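Local atomic coordinates of short-chain dehydrogenase/reductase SDR (Paraburkholderia phymatum, PDB entry 5VA8), a protein that binds NADP and probably catalyses NADP(H)-dependent oxidation or reduction. Residues Ser137-Ser149 with Phe236-Gly249. Numbering follows the deposited sequence. Where two conformers were deposited one is given.
Sequences SRGFGRVVNITSS and FGRACAFLCSVHAG. With TCE (3,3',3''-phosphanetriyltripropanoic acid), chain F; NAP (NADP nicotinamide-adenine-dinucleotide phosphate), chain E.
Strand 141-146 and helix 236-243 run nearly antiparallel, their axes at 150° and 9.1 Å apart at closest approach, and the chains draw together where Arg-142 passes Cys-244. The compact thiols of Cys-240 and Cys-244 let the helix pack against Val-144 of the strand. Val-144 sets its two methyls on different partners: CG1 lies 4.0 Å from SG of Cys-240, while CG2 reaches SG of Cys-244 at 3.8 Å and also touches CB of Leu-243. Nearer the cofactor, Ile-146 lays CG1 and CD1 against the edge of the Phe-236 ring, CD1 of Ile-146 coming within 3.7 Å of CE2 of Phe-236. Its CG1 stands anti to the carbonyl carbon (chi1 -63°), which leaves CG2 to face the NADP ribose oxygen O4D.

The contact joins two layers of a Rossmann fold, the parallel sheet, in which strand 141-146 lies between strands 92-95 and 184-191, and the helices on one face. Just past the C-terminal end of the strand, Ser-148 and Ser-149 each donate a hydroxyl hydrogen bond to the bound phosphine, OG of Ser-148 to O15 and OG of Ser-149 to O12.

Arg-142, near the start of the strand, supplies the polar link to the turn that follows the helix. Its chain bends at chi2 (-74°), passing CD 3.3 Å from O of Leu-243 and turning the guanidinium side-on to O of Ser-245. NE and NH2 of Arg-142 both donate to O of Ser-245, NH2 at 3.0 Å; the acceptor lies in the guanidinium plane, although both nitrogens approach from one face of the carbonyl. Arginine suits the place because its long, flexible chain carries a planar group with several N-H donors. NH1 bonds back to O of Gly-141, further fixing the group's rotation, and CE1 of Phe-140 packs over one face of the Arg-142 guanidinium, 3.4 Å above its plane.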
loop_
_atom_site.group_PDB
_atom_site.type_symbol
_atom_site.label_atom_id
_atom_site.label_comp_id
_atom_site.label_asym_id
_atom_site.label_seq_id
_atom_site.Cartn_x
_atom_site.Cartn_y
_atom_site.Cartn_z
ATOM N N SER A 137 28.834 -13.681 4.387
ATOM C CA SER A 137 30.254 -13.837 4.681
ATOM C C SER A 137 31.126 -13.004 3.747
ATOM O O SER A 137 32.243 -12.619 4.121
ATOM C CB SER A 137 30.637 -15.318 4.598
ATOM O OG SER A 137 30.858 -15.738 3.260
ATOM N N ARG A 138 30.648 -12.716 2.538
ATOM C CA ARG A 138 31.389 -11.912 1.580
ATOM C C ARG A 138 30.990 -10.445 1.605
ATOM O O ARG A 138 31.610 -9.637 0.909
ATOM C CB ARG A 138 31.220 -12.488 0.170
ATOM C CG ARG A 138 31.946 -13.826 0.008
ATOM C CD ARG A 138 31.764 -14.418 -1.384
ATOM N NE ARG A 138 30.376 -14.791 -1.646
ATOM C CZ ARG A 138 29.848 -15.986 -1.381
ATOM N NH1 ARG A 138 30.590 -16.950 -0.840
ATOM N NH2 ARG A 138 28.568 -16.214 -1.662
ATOM N N GLY A 139 29.983 -10.080 2.394
ATOM C CA GLY A 139 29.557 -8.697 2.460
ATOM C C GLY A 139 28.900 -8.181 1.203
ATOM O O GLY A 139 28.835 -6.968 1.006
ATOM N N PHE A 140 28.432 -9.072 0.332
ATOM C CA PHE A 140 27.735 -8.671 -0.881
ATOM C C PHE A 140 26.773 -9.781 -1.267
ATOM O O PHE A 140 27.160 -10.953 -1.293
ATOM C CB PHE A 140 28.707 -8.404 -2.045
ATOM C CG PHE A 140 28.012 -8.055 -3.342
ATOM C CD1 PHE A 140 27.837 -6.734 -3.711
ATOM C CD2 PHE A 140 27.519 -9.052 -4.185
ATOM C CE1 PHE A 140 27.190 -6.406 -4.895
ATOM C CE2 PHE A 140 26.853 -8.728 -5.366
ATOM C CZ PHE A 140 26.693 -7.407 -5.722
ATOM N N GLY A 141 25.543 -9.410 -1.605
ATOM C CA GLY A 141 24.603 -10.393 -2.101
ATOM C C GLY A 141 23.438 -9.704 -2.761
ATOM O O GLY A 141 23.078 -8.579 -2.397
ATOM N N ARG A 142 22.849 -10.379 -3.750
ATOM C CA ARG A 142 21.658 -9.879 -4.428
ATOM C C ARG A 142 20.705 -11.034 -4.643
ATOM O O ARG A 142 21.082 -12.043 -5.249
ATOM C CB ARG A 142 21.998 -9.242 -5.780
ATOM C CG ARG A 142 22.970 -8.076 -5.712
ATOM C CD ARG A 142 22.286 -6.838 -5.158
ATOM N NE ARG A 142 23.111 -5.630 -5.246
ATOM C CZ ARG A 142 23.878 -5.165 -4.263
ATOM N NH1 ARG A 142 23.957 -5.810 -3.099
ATOM N NH2 ARG A 142 24.567 -4.037 -4.437
ATOM N N VAL A 143 19.483 -10.896 -4.150
ATOM C CA VAL A 143 18.417 -11.853 -4.426
ATOM C C VAL A 143 17.298 -11.092 -5.112
ATOM O O VAL A 143 16.859 -10.051 -4.609
ATOM C CB VAL A 143 17.888 -12.525 -3.148
ATOM C CG1 VAL A 143 16.745 -13.495 -3.497
ATOM C CG2 VAL A 143 19.020 -13.248 -2.393
ATOM N N VAL A 144 16.842 -11.604 -6.254
ATOM C CA VAL A 144 15.702 -11.046 -6.976
ATOM C C VAL A 144 14.693 -12.166 -7.140
ATOM O O VAL A 144 15.001 -13.191 -7.763
ATOM C CB VAL A 144 16.103 -10.474 -8.347
ATOM C CG1 VAL A 144 14.856 -10.018 -9.116
ATOM C CG2 VAL A 144 17.084 -9.311 -8.180
ATOM N N ASN A 145 13.493 -11.978 -6.599
ATOM C CA ASN A 145 12.425 -12.969 -6.723
ATOM C C ASN A 145 11.459 -12.528 -7.816
ATOM O O ASN A 145 10.856 -11.457 -7.717
ATOM C CB ASN A 145 11.675 -13.135 -5.402
ATOM C CG ASN A 145 12.604 -13.421 -4.250
ATOM O OD1 ASN A 145 13.277 -14.447 -4.242
ATOM N ND2 ASN A 145 12.654 -12.516 -3.278
ATOM N N ILE A 146 11.290 -13.358 -8.843
ATOM C CA ILE A 146 10.284 -13.077 -9.864
ATOM C C ILE A 146 8.940 -13.514 -9.310
ATOM O O ILE A 146 8.737 -14.703 -9.032
ATOM C CB ILE A 146 10.596 -13.811 -11.173
ATOM C CG1 ILE A 146 11.923 -13.330 -11.761
ATOM C CG2 ILE A 146 9.432 -13.637 -12.172
ATOM C CD1 ILE A 146 12.328 -14.103 -13.021
ATOM N N THR A 147 8.022 -12.556 -9.133
ATOM C CA THR A 147 6.718 -12.882 -8.567
ATOM C C THR A 147 5.650 -12.566 -9.604
ATOM O O THR A 147 5.639 -13.201 -10.666
ATOM C CB THR A 147 6.483 -12.173 -7.222
ATOM O OG1 THR A 147 6.516 -10.745 -7.367
ATOM C CG2 THR A 147 7.563 -12.605 -6.209
ATOM N N SER A 148 4.786 -11.585 -9.339
ATOM C CA SER A 148 3.641 -11.332 -10.211
ATOM C C SER A 148 2.937 -10.070 -9.750
ATOM O O SER A 148 2.947 -9.744 -8.561
ATOM C CB SER A 148 2.647 -12.499 -10.182
ATOM O OG SER A 148 1.532 -12.213 -11.018
ATOM N N SER A 149 2.266 -9.406 -10.697
ATOM C CA SER A 149 1.330 -8.352 -10.330
ATOM C C SER A 149 0.224 -8.866 -9.411
ATOM O O SER A 149 -0.449 -8.058 -8.766
ATOM C CB SER A 149 0.703 -7.747 -11.590
ATOM O OG SER A 149 -0.222 -8.666 -12.164
ATOM N N PHE A 236 12.695 -6.813 -18.913
ATOM C CA PHE A 236 12.581 -7.396 -17.579
ATOM C C PHE A 236 13.958 -7.777 -17.042
ATOM O O PHE A 236 14.307 -7.455 -15.899
ATOM C CB PHE A 236 11.665 -8.623 -17.622
ATOM C CG PHE A 236 11.312 -9.162 -16.264
ATOM C CD1 PHE A 236 10.285 -8.590 -15.518
ATOM C CD2 PHE A 236 12.020 -10.229 -15.723
ATOM C CE1 PHE A 236 9.960 -9.088 -14.259
ATOM C CE2 PHE A 236 11.702 -10.727 -14.464
ATOM C CZ PHE A 236 10.676 -10.155 -13.731
ATOM N N GLY A 237 14.760 -8.446 -17.876
ATOM C CA GLY A 237 16.106 -8.814 -17.467
ATOM C C GLY A 237 16.983 -7.615 -17.156
ATOM O O GLY A 237 17.818 -7.669 -16.249
ATOM N N ARG A 238 16.824 -6.521 -17.911
ATOM C CA ARG A 238 17.622 -5.331 -17.634
ATOM C C ARG A 238 17.296 -4.755 -16.261
ATOM O O ARG A 238 18.197 -4.311 -15.542
ATOM C CB ARG A 238 17.405 -4.272 -18.718
ATOM C CG ARG A 238 17.694 -4.735 -20.133
ATOM C CD ARG A 238 19.148 -5.110 -20.363
ATOM N NE ARG A 238 19.386 -5.353 -21.787
ATOM C CZ ARG A 238 20.508 -5.856 -22.296
ATOM N NH1 ARG A 238 21.517 -6.186 -21.502
ATOM N NH2 ARG A 238 20.617 -6.033 -23.606
ATOM N N ALA A 239 16.015 -4.745 -15.881
ATOM C CA ALA A 239 15.664 -4.288 -14.537
ATOM C C ALA A 239 16.260 -5.207 -13.478
ATOM O O ALA A 239 16.764 -4.740 -12.451
ATOM C CB ALA A 239 14.148 -4.208 -14.375
ATOM N N CYS A 240 16.223 -6.517 -13.720
ATOM C CA CYS A 240 16.872 -7.455 -12.815
ATOM C C CYS A 240 18.361 -7.144 -12.680
ATOM O O CYS A 240 18.905 -7.110 -11.571
ATOM C CB CYS A 240 16.663 -8.879 -13.323
ATOM S SG CYS A 240 17.386 -10.157 -12.261
ATOM N N ALA A 241 19.034 -6.901 -13.806
ATOM C CA ALA A 241 20.466 -6.618 -13.757
ATOM C C ALA A 241 20.745 -5.350 -12.964
ATOM O O ALA A 241 21.710 -5.294 -12.195
ATOM C CB ALA A 241 21.041 -6.512 -15.172
ATOM N N PHE A 242 19.901 -4.321 -13.116
ATOM C CA PHE A 242 20.127 -3.119 -12.319
ATOM C C PHE A 242 20.016 -3.417 -10.823
ATOM O O PHE A 242 20.856 -2.966 -10.030
ATOM C CB PHE A 242 19.163 -2.001 -12.707
ATOM C CG PHE A 242 19.451 -0.728 -11.971
ATOM C CD1 PHE A 242 20.474 0.095 -12.397
ATOM C CD2 PHE A 242 18.784 -0.422 -10.797
ATOM C CE1 PHE A 242 20.789 1.265 -11.702
ATOM C CE2 PHE A 242 19.101 0.741 -10.093
ATOM C CZ PHE A 242 20.099 1.574 -10.549
ATOM N N LEU A 243 18.992 -4.175 -10.417
ATOM C CA LEU A 243 18.869 -4.536 -9.005
ATOM C C LEU A 243 20.082 -5.316 -8.528
ATOM O O LEU A 243 20.478 -5.204 -7.360
ATOM C CB LEU A 243 17.610 -5.369 -8.757
ATOM C CG LEU A 243 16.281 -4.616 -8.736
ATOM C CD1 LEU A 243 15.135 -5.621 -8.684
ATOM C CD2 LEU A 243 16.211 -3.647 -7.558
ATOM N N CYS A 244 20.686 -6.098 -9.412
ATOM C CA CYS A 244 21.824 -6.910 -9.018
ATOM C C CYS A 244 23.134 -6.142 -9.022
ATOM O O CYS A 244 24.162 -6.714 -8.650
ATOM C CB CYS A 244 21.941 -8.128 -9.941
ATOM S SG CYS A 244 20.595 -9.325 -9.741
ATOM N N SER A 245 23.117 -4.868 -9.406
ATOM C CA SER A 245 24.333 -4.102 -9.628
ATOM C C SER A 245 24.848 -3.473 -8.336
ATOM O O SER A 245 24.176 -3.434 -7.299
ATOM C CB SER A 245 24.090 -2.996 -10.652
ATOM O OG SER A 245 23.377 -1.922 -10.048
ATOM N N VAL A 246 26.060 -2.922 -8.434
ATOM C CA VAL A 246 26.628 -2.162 -7.324
ATOM C C VAL A 246 25.971 -0.807 -7.158
ATOM O O VAL A 246 26.312 -0.082 -6.216
ATOM C CB VAL A 246 28.148 -1.987 -7.504
ATOM C CG1 VAL A 246 28.817 -3.358 -7.625
ATOM C CG2 VAL A 246 28.461 -1.089 -8.718
ATOM N N HIS A 247 25.040 -0.439 -8.038
ATOM C CA HIS A 247 24.335 0.833 -7.930
ATOM C C HIS A 247 22.967 0.697 -7.280
ATOM O O HIS A 247 22.252 1.699 -7.158
ATOM C CB HIS A 247 24.191 1.474 -9.312
ATOM C CG HIS A 247 25.489 1.590 -10.041
ATOM N ND1 HIS A 247 26.541 2.348 -9.570
ATOM C CD2 HIS A 247 25.924 1.013 -11.186
ATOM C CE1 HIS A 247 27.560 2.248 -10.405
ATOM N NE2 HIS A 247 27.212 1.441 -11.392
ATOM N N ALA A 248 22.588 -0.512 -6.855
ATOM C CA ALA A 248 21.302 -0.754 -6.221
ATOM C C ALA A 248 21.462 -1.237 -4.785
ATOM O O ALA A 248 20.541 -1.843 -4.229
ATOM C CB ALA A 248 20.488 -1.757 -7.039
ATOM N N GLY A 249 22.608 -0.961 -4.160
ATOM C CA GLY A 249 22.834 -1.472 -2.816
ATOM C C GLY A 249 22.004 -0.812 -1.727
ATOM O O GLY A 249 22.022 -1.297 -0.591
HETATM O O16 TCE F . 1.185 -16.813 -11.682
HETATM C C14 TCE F . 0.992 -15.639 -12.103
HETATM O O15 TCE F . 0.628 -14.735 -11.315
HETATM C C5 TCE F . 1.178 -15.330 -13.587
HETATM C C2 TCE F . 0.563 -13.964 -13.874
HETATM P P TCE F . 1.033 -13.436 -15.591
HETATM C C3 TCE F . 0.897 -14.828 -16.791
HETATM C C6 TCE F . -0.600 -15.104 -16.819
HETATM C C8 TCE F . -0.819 -16.325 -17.688
HETATM O O10 TCE F . -1.656 -16.246 -18.616
HETATM O O9 TCE F . -0.162 -17.382 -17.479
HETATM C C1 TCE F . -0.011 -11.999 -16.080
HETATM C C4 TCE F . 0.253 -10.881 -15.076
HETATM C C11 TCE F . -0.669 -9.729 -15.432
HETATM O O12 TCE F . -0.611 -8.637 -14.807
HETATM O O13 TCE F . -1.490 -9.891 -16.373
HETATM P PA NAP E . 8.045 -19.378 -19.679
HETATM O O1A NAP E . 8.330 -18.538 -20.857
HETATM O O2A NAP E . 7.150 -20.576 -19.917
HETATM O O5B NAP E . 9.464 -19.846 -19.097
HETATM C C5B NAP E . 9.492 -20.687 -17.934
HETATM C C4B NAP E . 10.895 -21.212 -17.803
HETATM O O4B NAP E . 11.035 -21.835 -16.509
HETATM C C3B NAP E . 11.286 -22.288 -18.816
HETATM O O3B NAP E . 12.683 -22.222 -19.061
HETATM C C2B NAP E . 10.926 -23.568 -18.067
HETATM O O2B NAP E . 11.613 -24.685 -18.675
HETATM C C1B NAP E . 11.404 -23.191 -16.663
HETATM N N9A NAP E . 10.768 -23.936 -15.582
HETATM C C8A NAP E . 9.431 -23.973 -15.288
HETATM N N7A NAP E . 9.142 -24.635 -14.192
HETATM C C5A NAP E . 10.376 -25.074 -13.738
HETATM C C6A NAP E . 10.757 -25.848 -12.624
HETATM N N6A NAP E . 9.893 -26.333 -11.725
HETATM N N1A NAP E . 12.071 -26.121 -12.466
HETATM C C2A NAP E . 12.939 -25.633 -13.362
HETATM N N3A NAP E . 12.697 -24.893 -14.449
HETATM C C4A NAP E . 11.389 -24.651 -14.584
HETATM O O3 NAP E . 7.376 -18.517 -18.509
HETATM P PN NAP E . 7.526 -16.986 -18.061
HETATM O O1N NAP E . 8.938 -16.573 -18.175
HETATM O O2N NAP E . 6.488 -16.208 -18.770
HETATM O O5D NAP E . 7.103 -17.117 -16.527
HETATM C C5D NAP E . 8.090 -17.199 -15.480
HETATM C C4D NAP E . 7.344 -17.019 -14.181
HETATM O O4D NAP E . 6.777 -15.688 -14.150
HETATM C C3D NAP E . 6.171 -17.980 -13.951
HETATM O O3D NAP E . 6.048 -18.303 -12.566
HETATM C C2D NAP E . 4.974 -17.149 -14.400
HETATM O O2D NAP E . 3.730 -17.552 -13.835
HETATM C C1D NAP E . 5.412 -15.788 -13.868
HETATM N N1N NAP E . 4.722 -14.639 -14.505
HETATM C C2N NAP E . 4.658 -14.546 -15.844
HETATM C C3N NAP E . 4.069 -13.445 -16.429
HETATM C C7N NAP E . 3.948 -13.218 -17.905
HETATM O O7N NAP E . 3.050 -12.464 -18.326
HETATM N N7N NAP E . 4.719 -13.935 -18.718
HETATM C C4N NAP E . 3.623 -12.418 -15.601
HETATM C C5N NAP E . 3.694 -12.554 -14.225
HETATM C C6N NAP E . 4.234 -13.684 -13.690
HETATM P P2B NAP E . 11.141 -26.204 -18.412
HETATM O O1X NAP E . 11.473 -26.511 -16.990
HETATM O O2X NAP E . 9.639 -26.280 -18.691
HETATM O O3X NAP E . 11.957 -27.020 -19.434
HETATM O O HOH W 1 26.789 -1.992 -4.028
#